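Local structure of flavocytochrome C3 fumarate reductase (Shewanella frigidimarina, 1QO8) at residues I415-L420 with N483-P488; D200-T205 with I507-S512. The protein reduces fumarate to succinate, essentially in that direction alone, using one FAD and four covalently bound c-type hemes per subunit. One frame throughout, in Å; residues are numbered along the deposited sequence.

Interaction 1: I415-L420 with N483-P488; sequences IFDNQL and NMTQSP
The carboxylate of Asp417 grips the backbone of the 483-488 loop. Its OD2 accepts from Gln486 N at 2.7 Å and from Thr485 N at 3.0 Å. Both donors come from the anti side, tilted out of the carboxylate plane. The syn lone pair of OD2 takes Gln419 NE2 at 2.9 Å, in a nearly straight bond. Three N-H groups thus converge on one oxygen, which would be expected to stabilise its negative charge. The chi1 of 74° places the Asp417 carboxylate between its own backbone N and carbonyl carbon. From there OD1 also accepts from Gln419 N at 3.0 Å. Asp417 is therefore the N-cap of helix 418-423, where the chain passes from strand 412-417 into that helix. In return, Asn418 N donates to Gln486 O at 3.0 Å. A water accepts from Asp417 N. Further out, the amides of Gln419 and Gln486 stack, their planes 9° apart, with Gln419 CG 3.6 Å from Gln486 CD. Pro488 CD rests against Asn418 CB. On the buried side, Met484 SD lies 3.5 Å from Ile415 CG2, and the bend at chi3 turns CE to the same methyl. Val460 of helix 453-469 also touches Met484.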
loop_
_atom_site.group_PDB
_atom_site.type_symbol
_atom_site.label_atom_id
_atom_site.label_comp_id
_atom_site.label_asym_id
_atom_site.label_seq_id
_atom_site.Cartn_x
_atom_site.Cartn_y
_atom_site.Cartn_z
ATOM N N ILE A 415 11.306 32.104 -14.067
ATOM C CA ILE A 415 12.116 33.302 -14.428
ATOM C C ILE A 415 11.291 34.360 -15.139
ATOM O O ILE A 415 10.312 33.901 -15.712
ATOM C CB ILE A 415 13.219 32.746 -15.303
ATOM C CG1 ILE A 415 14.307 32.694 -14.229
ATOM C CG2 ILE A 415 13.825 32.994 -16.681
ATOM C CD1 ILE A 415 14.779 31.295 -14.170
ATOM N N PHE A 416 11.525 35.641 -14.842
ATOM C CA PHE A 416 10.657 36.660 -15.428
ATOM C C PHE A 416 11.369 38.002 -15.273
ATOM O O PHE A 416 12.396 38.027 -14.575
ATOM C CB PHE A 416 9.213 36.693 -14.949
ATOM C CG PHE A 416 9.163 36.704 -13.435
ATOM C CD1 PHE A 416 9.317 37.890 -12.727
ATOM C CD2 PHE A 416 9.058 35.470 -12.751
ATOM C CE1 PHE A 416 9.258 37.813 -11.315
ATOM C CE2 PHE A 416 8.989 35.423 -11.351
ATOM C CZ PHE A 416 9.112 36.595 -10.636
ATOM N N ASP A 417 10.855 39.070 -15.933
ATOM C CA ASP A 417 11.629 40.336 -15.771
ATOM C C ASP A 417 10.707 41.288 -15.074
ATOM O O ASP A 417 9.611 40.842 -14.659
ATOM C CB ASP A 417 12.075 40.792 -17.176
ATOM C CG ASP A 417 10.942 41.384 -18.003
ATOM O OD1 ASP A 417 9.714 41.219 -17.748
ATOM O OD2 ASP A 417 11.291 42.076 -19.011
ATOM N N ASN A 418 10.951 42.580 -14.940
ATOM C CA ASN A 418 10.146 43.618 -14.290
ATOM C C ASN A 418 8.809 43.830 -14.870
ATOM O O ASN A 418 7.914 44.350 -14.186
ATOM C CB ASN A 418 10.891 44.984 -14.262
ATOM C CG ASN A 418 10.287 46.231 -13.663
ATOM O OD1 ASN A 418 10.778 47.245 -13.156
ATOM N ND2 ASN A 418 8.968 46.456 -13.529
ATOM N N GLN A 419 8.526 43.410 -16.153
ATOM C CA GLN A 419 7.162 43.576 -16.649
ATOM C C GLN A 419 6.229 42.661 -15.903
ATOM O O GLN A 419 5.058 42.885 -15.545
ATOM C CB GLN A 419 7.031 43.357 -18.211
ATOM C CG GLN A 419 8.212 43.882 -19.017
ATOM C CD GLN A 419 8.201 43.384 -20.471
ATOM O OE1 GLN A 419 7.274 43.603 -21.264
ATOM N NE2 GLN A 419 9.145 42.553 -20.855
ATOM N N LEU A 420 6.678 41.358 -15.763
ATOM C CA LEU A 420 5.808 40.447 -15.032
ATOM C C LEU A 420 5.744 40.952 -13.576
ATOM O O LEU A 420 4.686 40.935 -13.026
ATOM C CB LEU A 420 6.334 38.974 -14.997
ATOM C CG LEU A 420 5.275 37.947 -14.615
ATOM C CD1 LEU A 420 5.549 36.621 -15.390
ATOM C CD2 LEU A 420 5.307 37.576 -13.113
ATOM N N ASN A 483 8.419 39.084 -22.875
ATOM C CA ASN A 483 9.787 38.723 -23.050
ATOM C C ASN A 483 10.521 39.136 -21.773
ATOM O O ASN A 483 9.888 39.637 -20.845
ATOM C CB ASN A 483 10.244 39.732 -24.148
ATOM C CG ASN A 483 10.027 41.086 -23.440
ATOM O OD1 ASN A 483 8.914 41.383 -22.966
ATOM N ND2 ASN A 483 10.863 42.026 -23.229
ATOM N N MET A 484 11.813 39.071 -21.790
ATOM C CA MET A 484 12.692 39.356 -20.677
ATOM C C MET A 484 13.706 40.370 -21.221
ATOM O O MET A 484 14.756 39.998 -21.759
ATOM C CB MET A 484 13.329 38.039 -20.191
ATOM C CG MET A 484 12.291 37.175 -19.446
ATOM S SD MET A 484 12.988 35.629 -18.779
ATOM C CE MET A 484 14.119 36.324 -17.619
ATOM N N THR A 485 13.360 41.635 -21.099
ATOM C CA THR A 485 14.186 42.749 -21.547
ATOM C C THR A 485 14.169 43.861 -20.526
ATOM O O THR A 485 15.008 44.761 -20.701
ATOM C CB THR A 485 13.547 43.394 -22.824
ATOM O OG1 THR A 485 12.170 43.622 -22.511
ATOM C CG2 THR A 485 13.603 42.490 -24.032
ATOM N N GLN A 486 13.295 43.842 -19.491
ATOM C CA GLN A 486 13.314 44.999 -18.578
ATOM C C GLN A 486 13.745 44.627 -17.163
ATOM O O GLN A 486 13.257 43.701 -16.460
ATOM C CB GLN A 486 11.908 45.571 -18.558
ATOM C CG GLN A 486 11.439 46.122 -19.926
ATOM C CD GLN A 486 10.110 46.828 -19.725
ATOM O OE1 GLN A 486 9.854 47.234 -18.585
ATOM N NE2 GLN A 486 9.277 46.957 -20.742
ATOM N N SER A 487 14.797 45.273 -16.728
ATOM C CA SER A 487 15.476 44.962 -15.484
ATOM C C SER A 487 14.959 45.454 -14.190
ATOM O O SER A 487 14.113 46.273 -14.546
ATOM C CB SER A 487 16.941 45.318 -15.738
ATOM O OG SER A 487 17.530 46.089 -14.749
ATOM N N PRO A 488 14.669 44.630 -13.179
ATOM C CA PRO A 488 15.588 43.640 -12.690
ATOM C C PRO A 488 15.061 42.318 -13.307
ATOM O O PRO A 488 13.897 42.262 -13.701
ATOM C CB PRO A 488 15.623 43.552 -11.188
ATOM C CG PRO A 488 14.783 44.664 -10.692
ATOM C CD PRO A 488 14.178 45.246 -11.926
HETATM O O HOH W 1 8.915 38.482 -17.869
#

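Interaction 2: D200-T205 with I507-S512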
loop_
_atom_site.group_PDB
_atom_site.type_symbol
_atom_site.label_atom_id
_atom_site.label_comp_id
_atom_site.label_asym_id
_atom_site.label_seq_id
_atom_site.Cartn_x
_atom_site.Cartn_y
_atom_site.Cartn_z
ATOM N N ASP A 200 -15.403 6.599 -2.157
ATOM C CA ASP A 200 -16.531 6.023 -1.449
ATOM C C ASP A 200 -17.729 6.981 -1.487
ATOM O O ASP A 200 -17.881 7.965 -0.727
ATOM C CB ASP A 200 -16.075 5.709 -0.029
ATOM C CG ASP A 200 -17.135 4.959 0.756
ATOM O OD1 ASP A 200 -18.347 5.026 0.499
ATOM O OD2 ASP A 200 -16.843 4.238 1.711
ATOM N N ILE A 201 -18.681 6.621 -2.366
ATOM C CA ILE A 201 -19.836 7.443 -2.692
ATOM C C ILE A 201 -20.641 7.756 -1.451
ATOM O O ILE A 201 -21.235 8.836 -1.431
ATOM C CB ILE A 201 -20.744 6.874 -3.807
ATOM C CG1 ILE A 201 -21.888 7.800 -4.168
ATOM C CG2 ILE A 201 -21.352 5.525 -3.380
ATOM C CD1 ILE A 201 -21.627 8.968 -5.065
ATOM N N LYS A 202 -20.649 6.894 -0.449
ATOM C CA LYS A 202 -21.349 7.186 0.777
ATOM C C LYS A 202 -20.659 8.281 1.592
ATOM O O LYS A 202 -21.335 9.088 2.246
ATOM C CB LYS A 202 -21.511 5.913 1.631
ATOM C CG LYS A 202 -21.958 4.725 0.823
ATOM C CD LYS A 202 -21.592 3.372 1.391
ATOM C CE LYS A 202 -20.231 3.237 2.054
ATOM N NZ LYS A 202 -19.599 1.934 1.650
ATOM N N LEU A 203 -19.316 8.269 1.539
ATOM C CA LEU A 203 -18.624 9.307 2.342
ATOM C C LEU A 203 -18.835 10.645 1.636
ATOM O O LEU A 203 -19.111 11.661 2.282
ATOM C CB LEU A 203 -17.172 8.875 2.499
ATOM C CG LEU A 203 -16.856 7.582 3.235
ATOM C CD1 LEU A 203 -15.335 7.422 3.320
ATOM C CD2 LEU A 203 -17.472 7.573 4.640
ATOM N N VAL A 204 -18.784 10.628 0.301
ATOM C CA VAL A 204 -18.970 11.809 -0.522
ATOM C C VAL A 204 -20.329 12.453 -0.317
ATOM O O VAL A 204 -20.403 13.694 -0.284
ATOM C CB VAL A 204 -18.703 11.557 -2.020
ATOM C CG1 VAL A 204 -18.826 12.785 -2.886
ATOM C CG2 VAL A 204 -17.248 11.058 -2.109
ATOM N N THR A 205 -21.380 11.620 -0.275
ATOM C CA THR A 205 -22.732 12.089 -0.009
ATOM C C THR A 205 -22.890 12.789 1.324
ATOM O O THR A 205 -23.454 13.884 1.391
ATOM C CB THR A 205 -23.716 10.861 -0.129
ATOM O OG1 THR A 205 -23.583 10.400 -1.491
ATOM C CG2 THR A 205 -25.149 11.248 0.141
ATOM N N ILE A 507 -12.543 3.747 6.824
ATOM C CA ILE A 507 -13.609 4.295 7.687
ATOM C C ILE A 507 -14.975 3.910 7.199
ATOM O O ILE A 507 -15.072 3.683 5.980
ATOM C CB ILE A 507 -13.270 5.793 7.728
ATOM C CG1 ILE A 507 -12.874 6.033 9.194
ATOM C CG2 ILE A 507 -14.229 6.827 7.219
ATOM C CD1 ILE A 507 -11.563 6.701 9.346
ATOM N N ASN A 508 -15.960 3.811 8.105
ATOM C CA ASN A 508 -17.351 3.775 7.675
ATOM C C ASN A 508 -17.941 5.171 7.725
ATOM O O ASN A 508 -17.343 6.167 8.131
ATOM C CB ASN A 508 -18.173 2.851 8.614
ATOM C CG ASN A 508 -18.555 3.614 9.863
ATOM O OD1 ASN A 508 -17.876 4.109 10.754
ATOM N ND2 ASN A 508 -19.901 3.864 9.874
ATOM N N THR A 509 -19.247 5.247 7.492
ATOM C CA THR A 509 -19.968 6.499 7.546
ATOM C C THR A 509 -20.097 7.047 8.938
ATOM O O THR A 509 -20.318 8.257 8.980
ATOM C CB THR A 509 -21.350 6.436 6.881
ATOM O OG1 THR A 509 -22.199 5.604 7.644
ATOM C CG2 THR A 509 -21.149 5.874 5.484
ATOM N N THR A 510 -19.892 6.288 10.010
ATOM C CA THR A 510 -19.920 6.913 11.329
ATOM C C THR A 510 -18.502 7.150 11.800
ATOM O O THR A 510 -18.249 7.451 12.958
ATOM C CB THR A 510 -20.701 6.044 12.342
ATOM O OG1 THR A 510 -20.169 4.734 12.214
ATOM C CG2 THR A 510 -22.216 6.080 12.040
ATOM N N ALA A 511 -17.519 7.002 10.917
ATOM C CA ALA A 511 -16.134 7.323 11.140
ATOM C C ALA A 511 -15.499 6.376 12.137
ATOM O O ALA A 511 -14.483 6.749 12.758
ATOM C CB ALA A 511 -15.892 8.761 11.625
ATOM N N SER A 512 -16.013 5.150 12.236
ATOM C CA SER A 512 -15.247 4.095 12.876
ATOM C C SER A 512 -14.108 3.691 11.924
ATOM O O SER A 512 -14.448 3.563 10.733
ATOM C CB SER A 512 -16.115 2.820 13.024
ATOM O OG SER A 512 -16.913 2.961 14.192
#
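Leu203 carries the close-packed part of this contact, reaching from helix 201-220 to the loop 507-512 with both its methyls. CD1 meets Ile507 CG2 at 4.1 Å, and the two side chains cross at about a right angle. CD2 lies over the backbone of the loop, 3.8 Å from Asn508 O and 4.0 Å from Thr509 CA. Its CG stands anti to the carbonyl carbon (chi1 -62°), which carries the fork of methyls toward the loop. The outer side is looser and more exposed. There Lys202 offers only the root of its side chain, with CB 3.9 Å from Thr509 CG2. The rest of the lysine bends back to its own segment, where NZ forms a salt bridge with Asp200 OD1. That same oxygen accepts from Lys202 N at 3.1 Å, so Asp200 is the N-cap of the helix. The loop has its own internal brace. Asn508 to Ala511 form a type I beta turn, and Asn508 OD1 accepts from Ser512 N at 2.6 Å, nearly in line with its C=O bond. Within the FAD binding domain, the contact joins the first turn of helix 201-220 to the link between strands 489-505 and 512-514. Phe551 of helix 543-563 also touches Leu203, while Ala526 of strand 524-526 packs on Ile507.

Overall arrangement
The two interactions lie on opposite sides of the chain's centre. Their centres are 50 Å apart and their nearest atoms about 36 Å apart. Along the chain the order is 200-205, 415-420, 483-488, 507-512, so both segments of interaction 1 fall between those of interaction 2. Strand 489-505 links them: it starts just after the loop of interaction 1 and ends just before that of interaction 2. Interaction 1 lies at the C-terminal end of strand 412-417, which pairs with 381-383 and 489-505 in a mixed sheet. The side chain of Ile507 is about 11 Å from the FAD; that of Phe416 is about 13 Å from a heme. The contacts thus hold two separate parts of the flavoprotein-like region, neither directly at a cofactor.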